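Local coordinates for aspartate semialdehyde dehydrogenase (Francisella tularensis subsp. tularensis, PDB 4WOJ), which probably catalyses the NADPH-dependent reductive dephosphorylation of L-aspartyl-4-phosphate to L-aspartate semialdehyde, a step toward lysine, methionine and threonine, at residues T84-I87 / H88-R92; A103-T106 / L107-D110; Q286-T289 / I290-K294; N309-E312 / D313-Y317. All blocks are in the same frame, centred on the assembly; numbering follows the deposited sequence.

Contact 1. Residues T84-I87 / H88-R92; sequences TKEI and HHKLR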
loop_
_atom_site.group_PDB
_atom_site.type_symbol
_atom_site.label_atom_id
_atom_site.label_comp_id
_atom_site.label_asym_id
_atom_site.label_seq_id
_atom_site.Cartn_x
_atom_site.Cartn_y
_atom_site.Cartn_z
ATOM N N THR B 84 -29.060 -4.150 -11.062
ATOM C CA THR B 84 -29.660 -5.231 -10.296
ATOM C C THR B 84 -30.843 -4.687 -9.520
ATOM O O THR B 84 -31.846 -5.359 -9.351
ATOM C CB THR B 84 -28.662 -5.854 -9.316
ATOM O OG1 THR B 84 -27.502 -6.280 -10.040
ATOM C CG2 THR B 84 -29.287 -7.041 -8.592
ATOM N N LYS B 85 -30.700 -3.455 -9.055
ATOM C CA LYS B 85 -31.752 -2.791 -8.306
ATOM C C LYS B 85 -32.982 -2.478 -9.116
ATOM O O LYS B 85 -34.106 -2.651 -8.650
ATOM C CB LYS B 85 -31.225 -1.517 -7.686
ATOM C CG LYS B 85 -30.976 -1.705 -6.207
ATOM C CD LYS B 85 -30.809 -0.361 -5.527
ATOM C CE LYS B 85 -29.348 -0.120 -5.164
ATOM N NZ LYS B 85 -28.910 1.251 -5.530
ATOM N N GLU B 86 -32.773 -2.037 -10.341
ATOM C CA GLU B 86 -33.886 -1.747 -11.215
ATOM C C GLU B 86 -34.634 -3.031 -11.529
ATOM O O GLU B 86 -35.853 -3.068 -11.552
ATOM C CB GLU B 86 -33.350 -1.136 -12.513
ATOM C CG GLU B 86 -34.338 -1.077 -13.676
ATOM C CD GLU B 86 -34.877 0.316 -13.887
ATOM O OE1 GLU B 86 -34.085 1.279 -13.775
ATOM O OE2 GLU B 86 -36.093 0.446 -14.149
ATOM N N ILE B 87 -33.893 -4.099 -11.758
ATOM C CA ILE B 87 -34.434 -5.162 -12.595
ATOM C C ILE B 87 -34.643 -6.494 -11.967
ATOM O O ILE B 87 -35.527 -7.224 -12.411
ATOM C CB ILE B 87 -33.569 -5.381 -13.841
ATOM C CG1 ILE B 87 -34.088 -4.472 -14.932
ATOM C CG2 ILE B 87 -33.678 -6.817 -14.333
ATOM C CD1 ILE B 87 -33.034 -4.047 -15.904
ATOM N N HIS B 88 -33.815 -6.843 -10.996
ATOM C CA HIS B 88 -33.915 -8.168 -10.423
ATOM C C HIS B 88 -35.282 -8.378 -9.758
ATOM O O HIS B 88 -35.890 -9.435 -9.931
ATOM C CB HIS B 88 -32.760 -8.403 -9.457
ATOM C CG HIS B 88 -32.886 -9.652 -8.652
ATOM N ND1 HIS B 88 -33.441 -9.660 -7.396
ATOM C CD2 HIS B 88 -32.519 -10.930 -8.914
ATOM C CE1 HIS B 88 -33.433 -10.896 -6.922
ATOM N NE2 HIS B 88 -32.881 -11.686 -7.829
ATOM N N HIS B 89 -35.763 -7.376 -9.030
ATOM C CA HIS B 89 -37.039 -7.497 -8.315
ATOM C C HIS B 89 -38.232 -7.603 -9.273
ATOM O O HIS B 89 -39.158 -8.388 -9.025
ATOM C CB HIS B 89 -37.243 -6.345 -7.325
ATOM C CG HIS B 89 -37.451 -5.015 -7.979
ATOM N ND1 HIS B 89 -36.410 -4.255 -8.474
ATOM C CD2 HIS B 89 -38.583 -4.313 -8.225
ATOM C CE1 HIS B 89 -36.893 -3.135 -8.983
ATOM N NE2 HIS B 89 -38.208 -3.148 -8.847
ATOM N N LYS B 90 -38.191 -6.828 -10.354
ATOM C CA LYS B 90 -39.214 -6.907 -11.420
ATOM C C LYS B 90 -39.373 -8.308 -12.012
ATOM O O LYS B 90 -40.487 -8.735 -12.316
ATOM C CB LYS B 90 -38.888 -5.954 -12.568
ATOM C CG LYS B 90 -39.062 -4.479 -12.247
ATOM C CD LYS B 90 -38.850 -3.632 -13.499
ATOM C CE LYS B 90 -38.380 -2.212 -13.203
ATOM N NZ LYS B 90 -38.993 -1.559 -12.008
ATOM N N LEU B 91 -38.253 -9.002 -12.188
ATOM C CA LEU B 91 -38.259 -10.375 -12.677
ATOM C C LEU B 91 -38.900 -11.343 -11.697
ATOM O O LEU B 91 -39.668 -12.206 -12.102
ATOM C CB LEU B 91 -36.841 -10.854 -12.994
ATOM C CG LEU B 91 -36.176 -10.160 -14.185
ATOM C CD1 LEU B 91 -34.679 -10.429 -14.202
ATOM C CD2 LEU B 91 -36.815 -10.601 -15.497
ATOM N N ARG B 92 -38.568 -11.235 -10.418
ATOM C CA ARG B 92 -39.153 -12.170 -9.440
ATOM C C ARG B 92 -40.635 -11.833 -9.255
ATOM O O ARG B 92 -41.479 -12.722 -9.237
ATOM C CB ARG B 92 -38.409 -12.154 -8.096
ATOM C CG ARG B 92 -36.952 -12.604 -8.137
ATOM C CD ARG B 92 -36.789 -14.082 -8.441
ATOM N NE ARG B 92 -35.368 -14.449 -8.449
ATOM C CZ ARG B 92 -34.803 -15.351 -9.256
ATOM N NH1 ARG B 92 -35.532 -16.030 -10.144
ATOM N NH2 ARG B 92 -33.494 -15.584 -9.182
#
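Thr84 lays its methyl CG2 against CB of His88, 3.8 Å away and one turn further along helix 81-93, and the two side chains run side by side in the same direction. The methyl can do this because it stands anti to the backbone N, which turns the hydroxyl the other way; OG1 is engaged by Gly80 O and Asp102 OD2. Threonine thus offers an apolar branch to the helix and a polar one to the residues beside it. His88 also has CG anti to its backbone N (chi1 171°), and its ring leads away from 84-87 to stack edge-to-face with Trp100, while NE2 bonds to Asp135 OD1, the oxygen that also receives Arg92 NH2.

On another side of the helix Ile87 CG2 meets Leu91 CD1 at 3.8 Å, the branched chains crossing obliquely. Leu69 touches both, so two aliphatic residues one turn apart pack together on helix 66-70. Beneath these pairs run the helical bonds His88 N to Thr84 O (3.0 Å) and Leu91 N to Ile87 O (3.3 Å).

Glu86 bends at chi2, bringing OE2 within 3.6 Å of Lys90 CE. The Lys90 methylenes pass close to Glu86 O, and its chain turns only at the last torsion. NZ stays 4.1 Å from Glu86 OE2, opposite in charge yet beyond a salt bridge. The chemistry is that of an amphipathic helix in a beta-alpha-beta unit: apolar branches and bonded polar groups face the fold, whereas the charged pair probably contributes only a weak attraction.

Contact 2. Residues A103-T106 / L107-D110; sequences AAST and LRLD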
loop_
_atom_site.group_PDB
_atom_site.type_symbol
_atom_site.label_atom_id
_atom_site.label_comp_id
_atom_site.label_asym_id
_atom_site.label_seq_id
_atom_site.Cartn_x
_atom_site.Cartn_y
_atom_site.Cartn_z
ATOM N N ALA B 103 -22.444 -10.181 -10.218
ATOM C CA ALA B 103 -21.197 -9.588 -9.657
ATOM C C ALA B 103 -21.432 -8.494 -8.611
ATOM O O ALA B 103 -20.676 -8.378 -7.624
ATOM C CB ALA B 103 -20.301 -9.032 -10.750
ATOM N N ALA B 104 -22.482 -7.714 -8.815
ATOM C CA ALA B 104 -22.766 -6.589 -7.945
ATOM C C ALA B 104 -23.056 -7.084 -6.531
ATOM O O ALA B 104 -23.322 -8.256 -6.314
ATOM C CB ALA B 104 -23.935 -5.784 -8.488
ATOM N N SER B 105 -22.971 -6.179 -5.566
ATOM C CA SER B 105 -23.012 -6.534 -4.141
ATOM C C SER B 105 -24.367 -6.493 -3.488
ATOM O O SER B 105 -24.528 -6.861 -2.307
ATOM C CB SER B 105 -22.122 -5.568 -3.393
ATOM O OG SER B 105 -22.528 -4.256 -3.683
ATOM N N THR B 106 -25.332 -6.034 -4.270
ATOM C CA THR B 106 -26.668 -5.698 -3.802
ATOM C C THR B 106 -27.291 -6.841 -3.027
ATOM O O THR B 106 -27.793 -6.675 -1.913
ATOM C CB THR B 106 -27.556 -5.418 -5.015
ATOM O OG1 THR B 106 -26.813 -4.665 -5.994
ATOM C CG2 THR B 106 -28.763 -4.656 -4.620
ATOM N N LEU B 107 -27.239 -8.016 -3.632
ATOM C CA LEU B 107 -27.894 -9.179 -3.062
ATOM C C LEU B 107 -27.026 -10.024 -2.138
ATOM O O LEU B 107 -27.515 -11.020 -1.637
ATOM C CB LEU B 107 -28.439 -10.049 -4.207
ATOM C CG LEU B 107 -29.505 -9.351 -5.073
ATOM C CD1 LEU B 107 -29.776 -10.093 -6.380
ATOM C CD2 LEU B 107 -30.799 -9.154 -4.291
ATOM N N ARG B 108 -25.761 -9.639 -1.916
ATOM C CA ARG B 108 -24.786 -10.512 -1.225
ATOM C C ARG B 108 -25.224 -11.123 0.079
ATOM O O ARG B 108 -24.884 -12.294 0.343
ATOM C CB ARG B 108 -23.473 -9.798 -0.952
ATOM C CG ARG B 108 -22.574 -9.830 -2.160
ATOM C CD ARG B 108 -21.188 -9.321 -1.868
ATOM N NE ARG B 108 -20.624 -8.960 -3.145
ATOM C CZ ARG B 108 -19.832 -7.931 -3.371
ATOM N NH1 ARG B 108 -19.449 -7.114 -2.384
ATOM N NH2 ARG B 108 -19.417 -7.734 -4.609
ATOM N N LEU B 109 -25.970 -10.358 0.870
ATOM C CA LEU B 109 -26.273 -10.757 2.252
ATOM C C LEU B 109 -27.735 -11.154 2.534
ATOM O O LEU B 109 -28.082 -11.376 3.681
ATOM C CB LEU B 109 -25.770 -9.678 3.254
ATOM C CG LEU B 109 -24.342 -9.186 2.943
ATOM C CD1 LEU B 109 -23.931 -8.018 3.818
ATOM C CD2 LEU B 109 -23.307 -10.312 3.029
ATOM N N ASP B 110 -28.573 -11.270 1.504
ATOM C CA ASP B 110 -29.924 -11.827 1.695
ATOM C C ASP B 110 -29.804 -13.276 2.098
ATOM O O ASP B 110 -28.903 -13.967 1.646
ATOM C CB ASP B 110 -30.757 -11.723 0.402
ATOM C CG ASP B 110 -32.211 -12.263 0.553
ATOM O OD1 ASP B 110 -32.503 -13.034 1.496
ATOM O OD2 ASP B 110 -33.080 -11.923 -0.292
HETATM O O HOH W 1 -26.135 -8.735 -6.353
#
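Arg108 reaches back along the loop toward Ser105 and Ala103. Its CB sits 3.4 Å from Ser105 O, and CG stays beside the same oxygen. From CG to NE the chain is extended, which carries CD past Ser105 CA and leaves NE 3.5 Å from that atom; the NE hydrogen itself goes to Gly138 O. At the guanidinium, Ser105 CB lies 3.2 Å above the plane, over its centre, so that the small CB of serine sits close over the flat group. NH2 makes a weak bond of 3.3 Å to Ala103 O, which lies at the edge near the guanidinium plane, and NH1 forms a salt bridge with Glu250.

The backbone brings this about through a type I turn from Ser105 to Arg108, closed by Arg108 N to Ser105 O at 3.1 Å. A water bridges the loop as well, donating to Ala104 O (2.9 Å) and accepting from Leu107 N (3.0 Å). Bonds from all three guanidinium nitrogens, the one to Ala103 being weak, help fix the rotation of the buried guanidinium, about 7 Å from the side chain of Cys141, the predicted acyl-thioester nucleophile.

Contact 3. Residues Q286-T289 / I290-K294; sequences QKLT and IEEIK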
loop_
_atom_site.group_PDB
_atom_site.type_symbol
_atom_site.label_atom_id
_atom_site.label_comp_id
_atom_site.label_asym_id
_atom_site.label_seq_id
_atom_site.Cartn_x
_atom_site.Cartn_y
_atom_site.Cartn_z
ATOM N N GLN B 286 -3.900 -22.178 16.726
ATOM C CA GLN B 286 -2.860 -23.045 17.253
ATOM C C GLN B 286 -1.537 -22.524 16.777
ATOM O O GLN B 286 -1.434 -22.033 15.656
ATOM C CB GLN B 286 -2.953 -24.422 16.621
ATOM C CG GLN B 286 -4.010 -25.365 17.170
ATOM C CD GLN B 286 -4.363 -26.447 16.165
ATOM O OE1 GLN B 286 -3.534 -26.830 15.330
ATOM N NE2 GLN B 286 -5.596 -26.935 16.228
ATOM N N LYS B 287 -0.508 -22.678 17.598
ATOM C CA LYS B 287 0.836 -22.339 17.169
ATOM C C LYS B 287 1.334 -23.374 16.163
ATOM O O LYS B 287 1.184 -24.562 16.353
ATOM C CB LYS B 287 1.768 -22.179 18.365
ATOM C CG LYS B 287 1.413 -20.921 19.170
ATOM C CD LYS B 287 0.836 -21.174 20.552
ATOM C CE LYS B 287 0.104 -19.913 21.035
ATOM N NZ LYS B 287 -0.022 -19.775 22.516
ATOM N N LEU B 288 1.885 -22.884 15.075
ATOM C CA LEU B 288 2.349 -23.700 13.986
ATOM C C LEU B 288 3.716 -23.201 13.569
ATOM O O LEU B 288 3.959 -22.014 13.552
ATOM C CB LEU B 288 1.421 -23.536 12.799
ATOM C CG LEU B 288 0.060 -24.188 12.825
ATOM C CD1 LEU B 288 -0.593 -23.994 11.473
ATOM C CD2 LEU B 288 0.176 -25.663 13.110
ATOM N N THR B 289 4.613 -24.095 13.229
ATOM C CA THR B 289 5.883 -23.645 12.711
ATOM C C THR B 289 5.670 -22.941 11.353
ATOM O O THR B 289 4.624 -23.037 10.723
ATOM C CB THR B 289 6.868 -24.799 12.558
ATOM O OG1 THR B 289 6.320 -25.760 11.653
ATOM C CG2 THR B 289 7.108 -25.441 13.893
ATOM N N ILE B 290 6.659 -22.208 10.923
ATOM C CA ILE B 290 6.486 -21.443 9.721
ATOM C C ILE B 290 6.451 -22.367 8.515
ATOM O O ILE B 290 5.736 -22.110 7.604
ATOM C CB ILE B 290 7.542 -20.355 9.585
ATOM C CG1 ILE B 290 7.064 -19.304 8.609
ATOM C CG2 ILE B 290 8.882 -20.969 9.166
ATOM C CD1 ILE B 290 5.781 -18.602 9.019
ATOM N N GLU B 291 7.118 -23.513 8.592
ATOM C CA GLU B 291 7.042 -24.550 7.544
ATOM C C GLU B 291 5.698 -25.247 7.440
ATOM O O GLU B 291 5.282 -25.669 6.363
ATOM C CB GLU B 291 8.174 -25.579 7.703
ATOM C CG GLU B 291 9.532 -24.962 7.303
ATOM C CD GLU B 291 9.662 -24.716 5.780
ATOM O OE1 GLU B 291 8.727 -25.060 4.994
ATOM O OE2 GLU B 291 10.718 -24.178 5.346
ATOM N N GLU B 292 5.016 -25.395 8.553
ATOM C CA GLU B 292 3.711 -26.011 8.532
ATOM C C GLU B 292 2.726 -25.050 7.866
ATOM O O GLU B 292 1.854 -25.456 7.127
ATOM C CB GLU B 292 3.235 -26.317 9.941
ATOM C CG GLU B 292 4.075 -27.331 10.689
ATOM C CD GLU B 292 3.599 -27.488 12.154
ATOM O OE1 GLU B 292 2.979 -28.509 12.510
ATOM O OE2 GLU B 292 3.798 -26.556 12.947
ATOM N N ILE B 293 2.886 -23.764 8.156
ATOM C CA ILE B 293 2.043 -22.704 7.616
ATOM C C ILE B 293 2.200 -22.650 6.071
ATOM O O ILE B 293 1.197 -22.623 5.349
ATOM C CB ILE B 293 2.386 -21.357 8.311
ATOM C CG1 ILE B 293 1.861 -21.357 9.741
ATOM C CG2 ILE B 293 1.827 -20.156 7.570
ATOM C CD1 ILE B 293 2.512 -20.330 10.644
ATOM N N LYS B 294 3.434 -22.678 5.569
ATOM C CA LYS B 294 3.664 -22.645 4.103
ATOM C C LYS B 294 3.041 -23.875 3.494
ATOM O O LYS B 294 2.335 -23.795 2.508
ATOM C CB LYS B 294 5.148 -22.624 3.745
ATOM C CG LYS B 294 5.943 -21.421 4.294
ATOM C CD LYS B 294 7.456 -21.614 4.470
ATOM C CE LYS B 294 8.189 -22.195 3.238
ATOM N NZ LYS B 294 7.577 -21.864 1.922
#
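A capping box, with Thr289 at the N-cap, starts helix 290-298. Glu292 reaches back with an extended chain, and its OE2 accepts Thr289 N at 2.6 Å through the anti lone pair, the N-H...O angle being 158°. In the other direction Glu292 N points to Thr289 OG1, a long and weak bond of 3.4 Å. Having OG1 between the backbone N and the carbonyl carbon (chi1 60°) turns the hydroxyl toward the first turn, where it also donates weakly to Glu292 OE2 at 2.9 Å. One carboxylate oxygen is therefore gripped by two donors from a single residue. Threonine suits the N-cap because its short hydroxyl can reach a first-turn amide, whose bond to Thr289 O is only weak, and glutamate suits its place because its carboxylate, probably favoured by the helix dipole, lies at the N-terminal end.

Leu288 CD2 passes 3.7 Å from Glu292 OE2, the two side chains crossing at about a right angle. Leu288 CB rests 3.8 Å from Ile293 CG1, joining the residue before the cap to the first turn of the helix, as in a hydrophobic staple. The regular helical pattern begins with Ile293 N bonded to Thr289 O at 3.2 Å. In the fold, this corner follows strand 275-284: Leu288 touches Leu158 in a neighbouring loop, while Ile290 and Ile293 pack on Ile334 of strand 329-336, seating the helix against the mixed sheet.

Contact 4. Residues N309-E312 / D313-Y317; sequences NNKE and DTLKY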
loop_
_atom_site.group_PDB
_atom_site.type_symbol
_atom_site.label_atom_id
_atom_site.label_comp_id
_atom_site.label_asym_id
_atom_site.label_seq_id
_atom_site.Cartn_x
_atom_site.Cartn_y
_atom_site.Cartn_z
ATOM N N ASN B 309 10.657 -16.478 0.200
ATOM C CA ASN B 309 10.890 -15.229 0.896
ATOM C C ASN B 309 12.309 -14.756 0.713
ATOM O O ASN B 309 13.104 -14.776 1.637
ATOM C CB ASN B 309 10.575 -15.405 2.374
ATOM C CG ASN B 309 10.463 -14.090 3.116
ATOM O OD1 ASN B 309 10.338 -13.020 2.522
ATOM N ND2 ASN B 309 10.495 -14.169 4.410
ATOM N N ASN B 310 12.605 -14.313 -0.502
ATOM C CA ASN B 310 13.868 -13.676 -0.779
ATOM C C ASN B 310 13.643 -12.595 -1.830
ATOM O O ASN B 310 12.638 -12.581 -2.533
ATOM C CB ASN B 310 14.887 -14.693 -1.249
ATOM C CG ASN B 310 14.608 -15.183 -2.647
ATOM O OD1 ASN B 310 14.943 -14.522 -3.623
ATOM N ND2 ASN B 310 14.001 -16.349 -2.753
ATOM N N LYS B 311 14.606 -11.697 -1.917
ATOM C CA LYS B 311 14.470 -10.474 -2.672
ATOM C C LYS B 311 14.237 -10.682 -4.177
ATOM O O LYS B 311 13.247 -10.210 -4.742
ATOM C CB LYS B 311 15.719 -9.662 -2.441
ATOM C CG LYS B 311 15.661 -8.263 -3.010
ATOM C CD LYS B 311 16.916 -7.514 -2.583
ATOM C CE LYS B 311 16.805 -6.018 -2.839
ATOM N NZ LYS B 311 17.801 -5.323 -1.983
ATOM N N GLU B 312 15.137 -11.394 -4.821
ATOM C CA GLU B 312 15.018 -11.556 -6.246
ATOM C C GLU B 312 13.614 -12.080 -6.605
ATOM O O GLU B 312 12.963 -11.581 -7.532
ATOM C CB GLU B 312 16.133 -12.486 -6.787
ATOM C CG GLU B 312 15.900 -12.965 -8.229
ATOM C CD GLU B 312 17.184 -13.233 -9.031
ATOM O OE1 GLU B 312 18.082 -13.964 -8.558
ATOM O OE2 GLU B 312 17.289 -12.720 -10.175
ATOM N N ASP B 313 13.163 -13.111 -5.886
ATOM C CA ASP B 313 11.904 -13.772 -6.222
ATOM C C ASP B 313 10.674 -12.920 -5.836
ATOM O O ASP B 313 9.615 -12.966 -6.476
ATOM C CB ASP B 313 11.857 -15.155 -5.568
ATOM C CG ASP B 313 12.836 -16.190 -6.214
ATOM O OD1 ASP B 313 13.478 -15.950 -7.272
ATOM O OD2 ASP B 313 12.940 -17.289 -5.638
ATOM N N THR B 314 10.822 -12.153 -4.769
ATOM C CA THR B 314 9.746 -11.327 -4.278
ATOM C C THR B 314 9.502 -10.208 -5.231
ATOM O O THR B 314 8.355 -9.945 -5.631
ATOM C CB THR B 314 10.047 -10.734 -2.899
ATOM O OG1 THR B 314 10.159 -11.792 -1.961
ATOM C CG2 THR B 314 8.942 -9.810 -2.486
ATOM N N LEU B 315 10.569 -9.519 -5.583
ATOM C CA LEU B 315 10.416 -8.388 -6.519
ATOM C C LEU B 315 9.988 -8.863 -7.885
ATOM O O LEU B 315 9.231 -8.191 -8.557
ATOM C CB LEU B 315 11.665 -7.518 -6.588
ATOM C CG LEU B 315 12.018 -6.814 -5.262
ATOM C CD1 LEU B 315 13.189 -5.874 -5.459
ATOM C CD2 LEU B 315 10.862 -6.046 -4.635
ATOM N N LYS B 316 10.411 -10.039 -8.298
ATOM C CA LYS B 316 9.985 -10.497 -9.621
ATOM C C LYS B 316 8.566 -11.070 -9.691
ATOM O O LYS B 316 7.846 -10.826 -10.655
ATOM C CB LYS B 316 10.972 -11.503 -10.217
ATOM C CG LYS B 316 10.684 -11.730 -11.688
ATOM C CD LYS B 316 11.736 -12.557 -12.384
ATOM C CE LYS B 316 11.646 -12.363 -13.895
ATOM N NZ LYS B 316 12.548 -13.301 -14.600
ATOM N N TYR B 317 8.181 -11.854 -8.701
ATOM C CA TYR B 317 6.863 -12.551 -8.756
ATOM C C TYR B 317 5.766 -12.061 -7.816
ATOM O O TYR B 317 4.616 -12.293 -8.110
ATOM C CB TYR B 317 7.040 -14.061 -8.583
ATOM C CG TYR B 317 8.039 -14.619 -9.556
ATOM C CD1 TYR B 317 7.723 -14.751 -10.930
ATOM C CD2 TYR B 317 9.322 -14.979 -9.129
ATOM C CE1 TYR B 317 8.649 -15.247 -11.840
ATOM C CE2 TYR B 317 10.254 -15.479 -10.025
ATOM C CZ TYR B 317 9.922 -15.604 -11.386
ATOM O OH TYR B 317 10.869 -16.103 -12.265
#
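Asn310 and Asp313 meet at an angle, the amide and carboxylate planes turned 61° apart. Asn310 ND2 donates to Asp313 OD2 at 3.2 Å; the acceptor lies nearly in the amide plane, but the donor comes from above the carboxylate plane. The other end of the amide faces the backbone: Asn310 OD1 accepts Asp313 N at 3.2 Å, with a nearly straight N-H...O angle of 168°. CG lies between the backbone N and the carbonyl carbon (chi1 72°), which folds the amide over the start of the helix. ND2 is shared, since Asp308 OD2 also accepts from it.

Thr314, four residues on, donates twice to Asn310 O. Its N bonds to that oxygen at 2.9 Å, nearly along the C=O axis, while OG1 reaches it at 2.7 Å from above the carbonyl plane. Two donors from one residue thus hold a single acceptor, a way for a threonine in a helix to satisfy its buried hydroxyl. Beyond it Leu315 N closes on Lys311 O at 2.9 Å. Lys311 sends NZ to Asp233 O of the second subunit, and in that second subunit Trp231 packs against Thr314 and Leu229 against Leu315.

Asparagine as N-cap, followed by an acidic residue three places on whose negative charge probably interacts favourably with the helix dipole, is typical of helix starts; here the capped helix 311-317 belongs to the dimerisation domain and lies at the interface.

Overall arrangement
From the N terminus the four contacts follow in series; each spans one continuous piece of chain and closes only a local turn, so none nests in or crosses another. Contacts 1 and 2 belong to the Rossmann-like NAD binding domain and touch: Leu107 CD1 packs against Thr84 CG2 and His88 NE2, tying the loop after strand 99-102 to the helix that precedes that strand. Contacts 3 and 4 lie in the dimerisation domain, starting the helices on either side of strand 304-307 in sequence; their nearest atoms are about 6 Å apart without touching. Contact 1 is about 47 Å, centre to centre, from both, and contact 4 meets the second subunit.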